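Local coordinates for putative GntR-family transcriptional regulator (Bordetella bronchiseptica RB50, PDB 3CNV), which probably senses a small-molecule effector through its UTRA ligand-binding domain and so adjusts DNA binding by a GntR-type transcriptional regulator, at residues Cys26-Ala31 against Thr46-Arg51; Lys106-Ala111 against Leu128-Arg133. All coordinates share one frame; numbering follows the deposited sequence. Where two conformers were deposited one is given.

Interaction 1. Residues Cys26-Ala31 against Thr46-Arg51; sequences CRRLRA and TVVTIR
The guanidinium of Arg28 lies flat against a methyl of Val48: CG2 sits over the centre of one face, 3.6 Å from Arg28 CZ. The guanidinium of Arg27, on the opposite side of the sheet, has CD2 of its own-strand neighbour Leu29 over one face, while Thr49 CG2 approaches obliquely, 3.9 Å from Arg27 NH2. Both arginines belong to an antiparallel beta ladder between the edge strand 20-30 and strand 46-56 of the UTRA-domain sheet. Its register is fixed by two hydrogen-bonded pairs, Arg27 with Thr49 and Leu29 with Val47. The Thr49 N to Arg27 O bond is 2.8 Å long and almost straight, 177° at the hydrogen.

Alternation of side chains sorts the two faces. Cys26, Arg28, Val48 and Ile50 share one, where helix 78-83 packs on Cys26 and Ile50 through Leu81, and where Arg28 NH1 is held by the carbonyl of Leu76. Arg27, Leu29, Val47 and Thr49 share the other, with Trp67 of strand 59-69 against both Val47 and Thr49. Here the hydroxyl of Thr49 is bonded to Leu66 O, and its methyl is set between the backbone N and the carbonyl carbon (chi1 of -161° for OG1). Thr49 CG2 is thereby turned to the facing strand and lies 3.8 Å from Leu29 CD2. Leu29 CD1 runs across Val47 and touches Val47 CG2 at 3.7 Å, while the second methyl, Val47 CG1, rests 3.9 Å from Ala31 CB.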
ATOM      1  N   CYS C  26     -18.157  26.068  -4.681  1.00 17.15           N
ATOM      2  CA  CYS C  26     -17.215  26.445  -3.635  1.00 19.26           C
ATOM      3  C   CYS C  26     -17.906  27.347  -2.633  1.00 19.88           C
ATOM      4  O   CYS C  26     -18.451  28.359  -3.006  1.00 19.00           O
ATOM      5  CB  CYS C  26     -16.017  27.172  -4.283  1.00 20.34           C
ATOM      6  SG  CYS C  26     -14.652  27.594  -3.167  1.00 27.99           S
ATOM      7  N   ARG C  27     -17.956  26.918  -1.382  1.00 20.28           N
ATOM      8  CA  ARG C  27     -18.728  27.602  -0.329  1.00 22.05           C
ATOM      9  C   ARG C  27     -18.053  27.333   1.008  1.00 21.02           C
ATOM     10  O   ARG C  27     -17.404  26.323   1.158  1.00 19.61           O
ATOM     11  CB  ARG C  27     -20.143  26.990  -0.134  1.00 21.52           C
ATOM     12  CG  ARG C  27     -21.073  27.225  -1.156  1.00 28.60           C
ATOM     13  CD  ARG C  27     -22.399  26.579  -0.740  1.00 33.52           C
ATOM     14  NE  ARG C  27     -22.226  25.132  -0.627  1.00 38.54           N
ATOM     15  CZ  ARG C  27     -23.035  24.319   0.053  1.00 40.84           C
ATOM     16  NH1 ARG C  27     -24.084  24.805   0.712  1.00 40.02           N
ATOM     17  NH2 ARG C  27     -22.786  23.014   0.085  1.00 43.20           N
ATOM     18  N   ARG C  28     -18.291  28.214   1.966  1.00 20.01           N
ATOM     19  CA  ARG C  28     -17.976  27.912   3.353  1.00 21.78           C
ATOM     20  C   ARG C  28     -19.275  27.573   4.070  1.00 20.59           C
ATOM     21  O   ARG C  28     -20.306  28.131   3.773  1.00 20.94           O
ATOM     22  CB  ARG C  28     -17.214  29.054   4.013  1.00 22.54           C
ATOM     23  CG  ARG C  28     -15.780  29.028   3.548  1.00 27.22           C
ATOM     24  CD  ARG C  28     -15.089  30.346   3.743  1.00 32.16           C
ATOM     25  NE  ARG C  28     -13.624  30.248   3.671  1.00 34.02           N
ATOM     26  CZ  ARG C  28     -12.921  30.187   2.541  1.00 36.33           C
ATOM     27  NH1 ARG C  28     -13.527  30.211   1.351  1.00 36.91           N
ATOM     28  NH2 ARG C  28     -11.600  30.112   2.603  1.00 36.50           N
ATOM     29  N   LEU C  29     -19.202  26.614   4.968  1.00 20.10           N
ATOM     30  CA  LEU C  29     -20.333  26.246   5.776  1.00 20.63           C
ATOM     31  C   LEU C  29     -19.987  25.614   7.105  1.00 19.50           C
ATOM     32  O   LEU C  29     -18.845  25.272   7.393  1.00 19.49           O
ATOM     33  CB  LEU C  29     -21.278  25.335   5.017  1.00 22.08           C
ATOM     34  CG  LEU C  29     -20.676  24.201   4.198  1.00 27.86           C
ATOM     35  CD1 LEU C  29     -20.475  22.911   4.985  1.00 29.26           C
ATOM     36  CD2 LEU C  29     -21.630  23.991   2.959  1.00 30.18           C
ATOM     37  N   ARG C  30     -21.016  25.477   7.927  1.00 19.28           N
ATOM     38  CA  ARG C  30     -20.884  24.793   9.231  1.00 18.60           C
ATOM     39  C   ARG C  30     -20.686  23.320   8.916  1.00 19.06           C
ATOM     40  O   ARG C  30     -21.466  22.744   8.167  1.00 18.10           O
ATOM     41  CB  ARG C  30     -22.132  25.003  10.083  1.00 18.07           C
ATOM     42  CG  ARG C  30     -22.094  24.326  11.469  1.00 17.35           C
ATOM     43  CD  ARG C  30     -23.362  24.586  12.242  1.00 18.08           C
ATOM     44  NE  ARG C  30     -23.396  23.881  13.514  1.00 17.03           N
ATOM     45  CZ  ARG C  30     -23.363  24.460  14.704  1.00 18.09           C
ATOM     46  NH1 ARG C  30     -23.327  25.776  14.802  1.00 19.75           N
ATOM     47  NH2 ARG C  30     -23.417  23.721  15.810  1.00 19.37           N
ATOM     48  N   ALA C  31     -19.643  22.716   9.476  1.00 18.42           N
ATOM     49  CA  ALA C  31     -19.389  21.297   9.279  1.00 19.14           C
ATOM     50  C   ALA C  31     -20.639  20.463   9.660  1.00 19.73           C
ATOM     51  O   ALA C  31     -21.067  20.558  10.799  1.00 19.39           O
ATOM     52  CB  ALA C  31     -18.124  20.840  10.142  1.00 19.85           C
ATOM     53  N   THR C  46     -16.459  25.890  11.010  1.00 16.77           N
ATOM     54  CA  THR C  46     -16.602  26.173   9.594  1.00 18.62           C
ATOM     55  C   THR C  46     -15.598  25.369   8.780  1.00 17.15           C
ATOM     56  O   THR C  46     -14.456  25.198   9.178  1.00 16.23           O
ATOM     57  CB  THR C  46     -16.465  27.709   9.341  1.00 19.70           C
ATOM     58  OG1 THR C  46     -17.606  28.385   9.956  1.00 23.29           O
ATOM     59  CG2 THR C  46     -16.369  28.006   7.912  1.00 19.58           C
ATOM     60  N   VAL C  47     -16.099  24.855   7.658  1.00 15.89           N
ATOM     61  CA  VAL C  47     -15.328  24.146   6.639  1.00 15.92           C
ATOM     62  C   VAL C  47     -15.545  24.793   5.262  1.00 15.96           C
ATOM     63  O   VAL C  47     -16.562  25.352   4.967  1.00 15.10           O
ATOM     64  CB  VAL C  47     -15.624  22.603   6.556  1.00 14.67           C
ATOM     65  CG1 VAL C  47     -15.163  21.874   7.906  1.00 12.26           C
ATOM     66  CG2 VAL C  47     -17.081  22.346   6.234  1.00 14.12           C
ATOM     67  N   VAL C  48     -14.513  24.754   4.459  1.00 17.15           N
ATOM     68  CA  VAL C  48     -14.652  25.104   3.049  1.00 17.68           C
ATOM     69  C   VAL C  48     -15.033  23.826   2.343  1.00 17.94           C
ATOM     70  O   VAL C  48     -14.455  22.745   2.595  1.00 17.57           O
ATOM     71  CB  VAL C  48     -13.330  25.563   2.435  1.00 18.01           C
ATOM     72  CG1 VAL C  48     -13.532  25.941   0.883  1.00 18.98           C
ATOM     73  CG2 VAL C  48     -12.773  26.689   3.214  1.00 19.66           C
ATOM     74  N   THR C  49     -16.009  23.940   1.468  1.00 17.37           N
ATOM     75  CA  THR C  49     -16.338  22.828   0.626  1.00 19.13           C
ATOM     76  C   THR C  49     -16.254  23.189  -0.837  1.00 18.93           C
ATOM     77  O   THR C  49     -16.662  24.250  -1.281  1.00 17.50           O
ATOM     78  CB  THR C  49     -17.744  22.219   0.982  1.00 20.95           C
ATOM     79  OG1 THR C  49     -17.830  20.875   0.444  1.00 26.42           O
ATOM     80  CG2 THR C  49     -18.899  23.133   0.444  1.00 18.15           C
ATOM     81  N   ILE C  50     -15.681  22.240  -1.570  1.00 18.82           N
ATOM     82  CA  ILE C  50     -15.560  22.332  -3.003  1.00 17.85           C
ATOM     83  C   ILE C  50     -16.174  21.094  -3.645  1.00 17.97           C
ATOM     84  O   ILE C  50     -16.019  19.957  -3.166  1.00 17.27           O
ATOM     85  CB  ILE C  50     -14.043  22.352  -3.378  1.00 20.34           C
ATOM     86  CG1 ILE C  50     -13.301  23.483  -2.612  1.00 20.30           C
ATOM     87  CG2 ILE C  50     -13.838  22.373  -4.907  1.00 16.87           C
ATOM     88  CD1 ILE C  50     -11.763  23.362  -2.701  1.00 21.59           C
ATOM     89  N   ARG C  51     -16.922  21.335  -4.697  1.00 16.16           N
ATOM     90  CA  ARG C  51     -17.264  20.303  -5.676  1.00 15.20           C
ATOM     91  C   ARG C  51     -16.508  20.503  -6.973  1.00 15.36           C
ATOM     92  O   ARG C  51     -16.455  21.623  -7.533  1.00 14.09           O
ATOM     93  CB  ARG C  51     -18.764  20.272  -5.930  1.00 15.29           C
ATOM     94  CG  ARG C  51     -19.094  19.139  -6.902  1.00 18.11           C
ATOM     95  CD  ARG C  51     -20.519  18.924  -7.075  1.00 21.13           C
ATOM     96  NE  ARG C  51     -21.053  18.208  -5.936  1.00 19.86           N
ATOM     97  CZ  ARG C  51     -22.286  17.743  -5.911  1.00 24.39           C
ATOM     98  NH1 ARG C  51     -23.079  17.938  -6.985  1.00 20.75           N
ATOM     99  NH2 ARG C  51     -22.707  17.079  -4.834  1.00 23.51           N
TER

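Interaction 2. Residues Lys106-Ala111 against Leu128-Arg133; sequences KLRAVA and LLQVDR
Gln130, Leu128 and Val110 have the most surface buried by this pairing, with Arg108 close behind. Gln130 extends beside Arg108, its amide plane turned 69° from the guanidinium, and Gln130 NE2 comes to 3.7 Å from Arg108 CD. Gln130 NE2 donates to Asp132 OD2 along its own strand, a bent bond of 2.9 Å with 133° at the hydrogen. In one of its two conformers, Arg108 adds a salt bridge near its guanidinium plane, with Arg108 NH1 2.8 Å from Asp132 OD2, so that two donors grip one carboxylate oxygen. In that conformer the chain bends at chi3 (90°), bringing NH1 to Asp132 and NH2 to a second salt bridge with Asp11 of the second subunit.

Val110 turns its methyls to Gln130, Val110 CG1 standing 4.0 Å from Gln130 OE1, and Val110 CG2 lies 4.3 Å from Leu128 CB. Beneath these side chains, Val110 and Leu128 exchange paired backbone bonds, Leu128 N reaching Val110 O at 2.8 Å; Arg108 with Gln130 and Lys106 with Asp132 repeat the pattern. Leu107, Leu129 and Val131 occupy the other face, where Leu107 CG meets Val131 CG2 at 4.0 Å and Tyr157 packs on both leucines. Strand 102-111 is outermost within its own chain, but antiparallel pairing through Leu107 with the second subunit makes it an inner strand of an intersubunit UTRA-domain sheet.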
ATOM      1  N   LYS C 106     -12.553   4.337   1.992  1.00 15.39           N
ATOM      2  CA  LYS C 106     -13.647   3.379   2.031  1.00 13.44           C
ATOM      3  C   LYS C 106     -14.315   3.399   0.636  1.00 14.80           C
ATOM      4  O   LYS C 106     -14.803   4.460   0.169  1.00 14.79           O
ATOM      5  CB  LYS C 106     -14.663   3.754   3.125  1.00 14.10           C
ATOM      6  CG  LYS C 106     -14.129   3.796   4.517  1.00 16.60           C
ATOM      7  CD  LYS C 106     -15.216   4.114   5.538  1.00 21.76           C
ATOM      8  CE  LYS C 106     -14.694   3.949   6.966  1.00 27.66           C
ATOM      9  NZ  LYS C 106     -15.815   3.793   7.968  1.00 34.73           N
ATOM     10  N   LEU C 107     -14.214   2.264  -0.064  1.00 14.28           N
ATOM     11  CA  LEU C 107     -14.778   2.088  -1.424  1.00 14.97           C
ATOM     12  C   LEU C 107     -16.005   1.196  -1.448  1.00 14.63           C
ATOM     13  O   LEU C 107     -16.134   0.170  -0.742  1.00 13.73           O
ATOM     14  CB  LEU C 107     -13.765   1.576  -2.411  1.00 14.68           C
ATOM     15  CG  LEU C 107     -12.576   2.422  -2.878  1.00 17.15           C
ATOM     16  CD1 LEU C 107     -11.600   2.785  -1.710  1.00 14.27           C
ATOM     17  CD2 LEU C 107     -11.909   1.623  -3.969  1.00 14.93           C
ATOM     18  N   ARG C 108     -16.971   1.710  -2.187  1.00 16.55           N
ATOM     19  CA  ARG C 108     -18.257   1.023  -2.409  0.50 17.01           C
ATOM     20  C   ARG C 108     -18.805   1.282  -3.813  1.00 17.59           C
ATOM     21  O   ARG C 108     -18.396   2.213  -4.494  1.00 17.18           O
ATOM     22  CB  ARG C 108     -19.288   1.359  -1.301  0.50 17.63           C
ATOM     23  CG  ARG C 108     -19.222   2.752  -0.616  0.50 19.25           C
ATOM     24  CD  ARG C 108     -20.299   3.063   0.525  0.50 16.01           C
ATOM     25  NE  ARG C 108     -19.893   2.698   1.896  0.50 19.33           N
ATOM     26  CZ  ARG C 108     -19.079   3.400   2.686  0.50 15.64           C
ATOM     27  NH1 ARG C 108     -18.548   4.521   2.296  0.50 18.23           N
ATOM     28  NH2 ARG C 108     -18.814   2.979   3.888  0.50 19.00           N
ATOM     29  N   ALA C 109     -19.713   0.420  -4.244  1.00 16.02           N
ATOM     30  CA  ALA C 109     -20.454   0.669  -5.488  1.00 16.17           C
ATOM     31  C   ALA C 109     -21.822   1.153  -5.128  1.00 14.79           C
ATOM     32  O   ALA C 109     -22.500   0.581  -4.257  1.00 15.17           O
ATOM     33  CB  ALA C 109     -20.550  -0.578  -6.424  1.00 13.42           C
ATOM     34  N   VAL C 110     -22.186   2.232  -5.788  1.00 13.99           N
ATOM     35  CA  VAL C 110     -23.444   2.874  -5.592  1.00 14.76           C
ATOM     36  C   VAL C 110     -24.136   3.161  -6.931  1.00 15.27           C
ATOM     37  O   VAL C 110     -23.537   3.081  -7.975  1.00 14.15           O
ATOM     38  CB  VAL C 110     -23.242   4.207  -4.777  1.00 16.34           C
ATOM     39  CG1 VAL C 110     -22.538   3.921  -3.400  1.00 16.99           C
ATOM     40  CG2 VAL C 110     -22.515   5.253  -5.566  1.00 11.47           C
ATOM     41  N   ALA C 111     -25.430   3.442  -6.858  1.00 15.88           N
ATOM     42  CA  ALA C 111     -26.226   3.987  -7.996  1.00 16.51           C
ATOM     43  C   ALA C 111     -26.086   5.504  -8.130  1.00 16.82           C
ATOM     44  O   ALA C 111     -26.102   6.236  -7.165  1.00 17.52           O
ATOM     45  CB  ALA C 111     -27.731   3.564  -7.848  1.00 15.79           C
ATOM     46  N   LEU C 128     -21.697   3.494 -10.017  1.00 12.99           N
ATOM     47  CA  LEU C 128     -20.513   4.354  -9.836  1.00 12.99           C
ATOM     48  C   LEU C 128     -19.712   3.782  -8.666  1.00 12.95           C
ATOM     49  O   LEU C 128     -20.268   3.108  -7.748  1.00 13.12           O
ATOM     50  CB  LEU C 128     -20.895   5.810  -9.497  1.00 11.84           C
ATOM     51  CG  LEU C 128     -21.850   6.528 -10.424  1.00 13.25           C
ATOM     52  CD1 LEU C 128     -22.226   7.967  -9.854  1.00 10.31           C
ATOM     53  CD2 LEU C 128     -21.238   6.634 -11.852  1.00 12.86           C
ATOM     54  N   LEU C 129     -18.422   4.009  -8.739  1.00 12.54           N
ATOM     55  CA  LEU C 129     -17.453   3.670  -7.666  1.00 14.05           C
ATOM     56  C   LEU C 129     -17.363   4.886  -6.736  1.00 15.62           C
ATOM     57  O   LEU C 129     -17.057   5.999  -7.150  1.00 14.92           O
ATOM     58  CB  LEU C 129     -16.101   3.314  -8.192  1.00 11.91           C
ATOM     59  CG  LEU C 129     -15.002   2.995  -7.160  1.00 15.36           C
ATOM     60  CD1 LEU C 129     -15.326   1.719  -6.368  1.00 17.89           C
ATOM     61  CD2 LEU C 129     -13.640   2.941  -7.761  1.00 17.28           C
ATOM     62  N   GLN C 130     -17.775   4.672  -5.499  1.00 14.95           N
ATOM     63  CA  GLN C 130     -17.671   5.724  -4.487  1.00 15.03           C
ATOM     64  C   GLN C 130     -16.417   5.475  -3.655  1.00 15.51           C
ATOM     65  O   GLN C 130     -16.181   4.385  -3.120  1.00 16.30           O
ATOM     66  CB  GLN C 130     -18.935   5.838  -3.641  1.00 14.94           C
ATOM     67  CG  GLN C 130     -18.843   6.821  -2.461  1.00 14.97           C
ATOM     68  CD  GLN C 130     -20.193   7.020  -1.749  1.00 22.97           C
ATOM     69  OE1 GLN C 130     -21.153   7.476  -2.345  1.00 24.20           O
ATOM     70  NE2 GLN C 130     -20.274   6.602  -0.519  1.00 27.15           N
ATOM     71  N   VAL C 131     -15.580   6.494  -3.619  1.00 15.95           N
ATOM     72  CA  VAL C 131     -14.320   6.507  -2.865  1.00 14.23           C
ATOM     73  C   VAL C 131     -14.451   7.606  -1.782  1.00 15.29           C
ATOM     74  O   VAL C 131     -14.398   8.806  -2.047  1.00 14.75           O
ATOM     75  CB  VAL C 131     -13.064   6.765  -3.753  1.00 15.81           C
ATOM     76  CG1 VAL C 131     -11.753   6.695  -2.889  1.00 12.70           C
ATOM     77  CG2 VAL C 131     -12.974   5.747  -4.992  1.00 15.40           C
ATOM     78  N   ASP C 132     -14.646   7.185  -0.544  1.00 15.01           N
ATOM     79  CA  ASP C 132     -14.660   8.117   0.576  1.00 16.25           C
ATOM     80  C   ASP C 132     -13.278   8.174   1.257  1.00 15.99           C
ATOM     81  O   ASP C 132     -12.820   7.186   1.811  1.00 18.64           O
ATOM     82  CB  ASP C 132     -15.739   7.684   1.607  1.00 17.68           C
ATOM     83  CG  ASP C 132     -17.168   7.957   1.117  1.00 22.13           C
ATOM     84  OD1 ASP C 132     -17.415   9.045   0.548  1.00 28.72           O
ATOM     85  OD2 ASP C 132     -18.043   7.063   1.249  1.00 27.69           O
ATOM     86  N   ARG C 133     -12.644   9.336   1.237  1.00 13.64           N
ATOM     87  CA  ARG C 133     -11.247   9.506   1.692  1.00 13.20           C
ATOM     88  C   ARG C 133     -11.143  10.490   2.866  1.00 12.73           C
ATOM     89  O   ARG C 133     -11.785  11.553   2.876  1.00 15.37           O
ATOM     90  CB  ARG C 133     -10.428  10.046   0.519  1.00 11.05           C
ATOM     91  CG  ARG C 133      -8.933  10.179   0.797  1.00 15.76           C
ATOM     92  CD  ARG C 133      -8.155  10.822  -0.299  1.00 13.72           C
ATOM     93  NE  ARG C 133      -8.329  10.101  -1.546  1.00 19.17           N
ATOM     94  CZ  ARG C 133      -8.260  10.571  -2.779  1.00 15.76           C
ATOM     95  NH1 ARG C 133      -8.026  11.826  -3.021  1.00 16.98           N
ATOM     96  NH2 ARG C 133      -8.444   9.731  -3.776  1.00 19.01           N
TER

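In the fold
Both contacts belong to one antiparallel sheet, six strands within the chain, and each joins an outermost strand of the chain to its inner neighbour: 20-30 to 46-56 in interaction 1, 102-111 to 127-137 in interaction 2. Strands 59-69 and 141-150 lie between the two ladders, which accounts for a separation of 21 Å between centres and about 10 Å between nearest atoms. Both strands of interaction 1 precede both strands of interaction 2 in the sequence. Their surroundings differ: no other chain of the assembly touches 26-31 or 46-51, whereas 106-111 and 128-133 meet the second subunit. The 102-111 margin of the sheet thus takes part in subunit pairing, while the ladder of interaction 1 packs within its own chain.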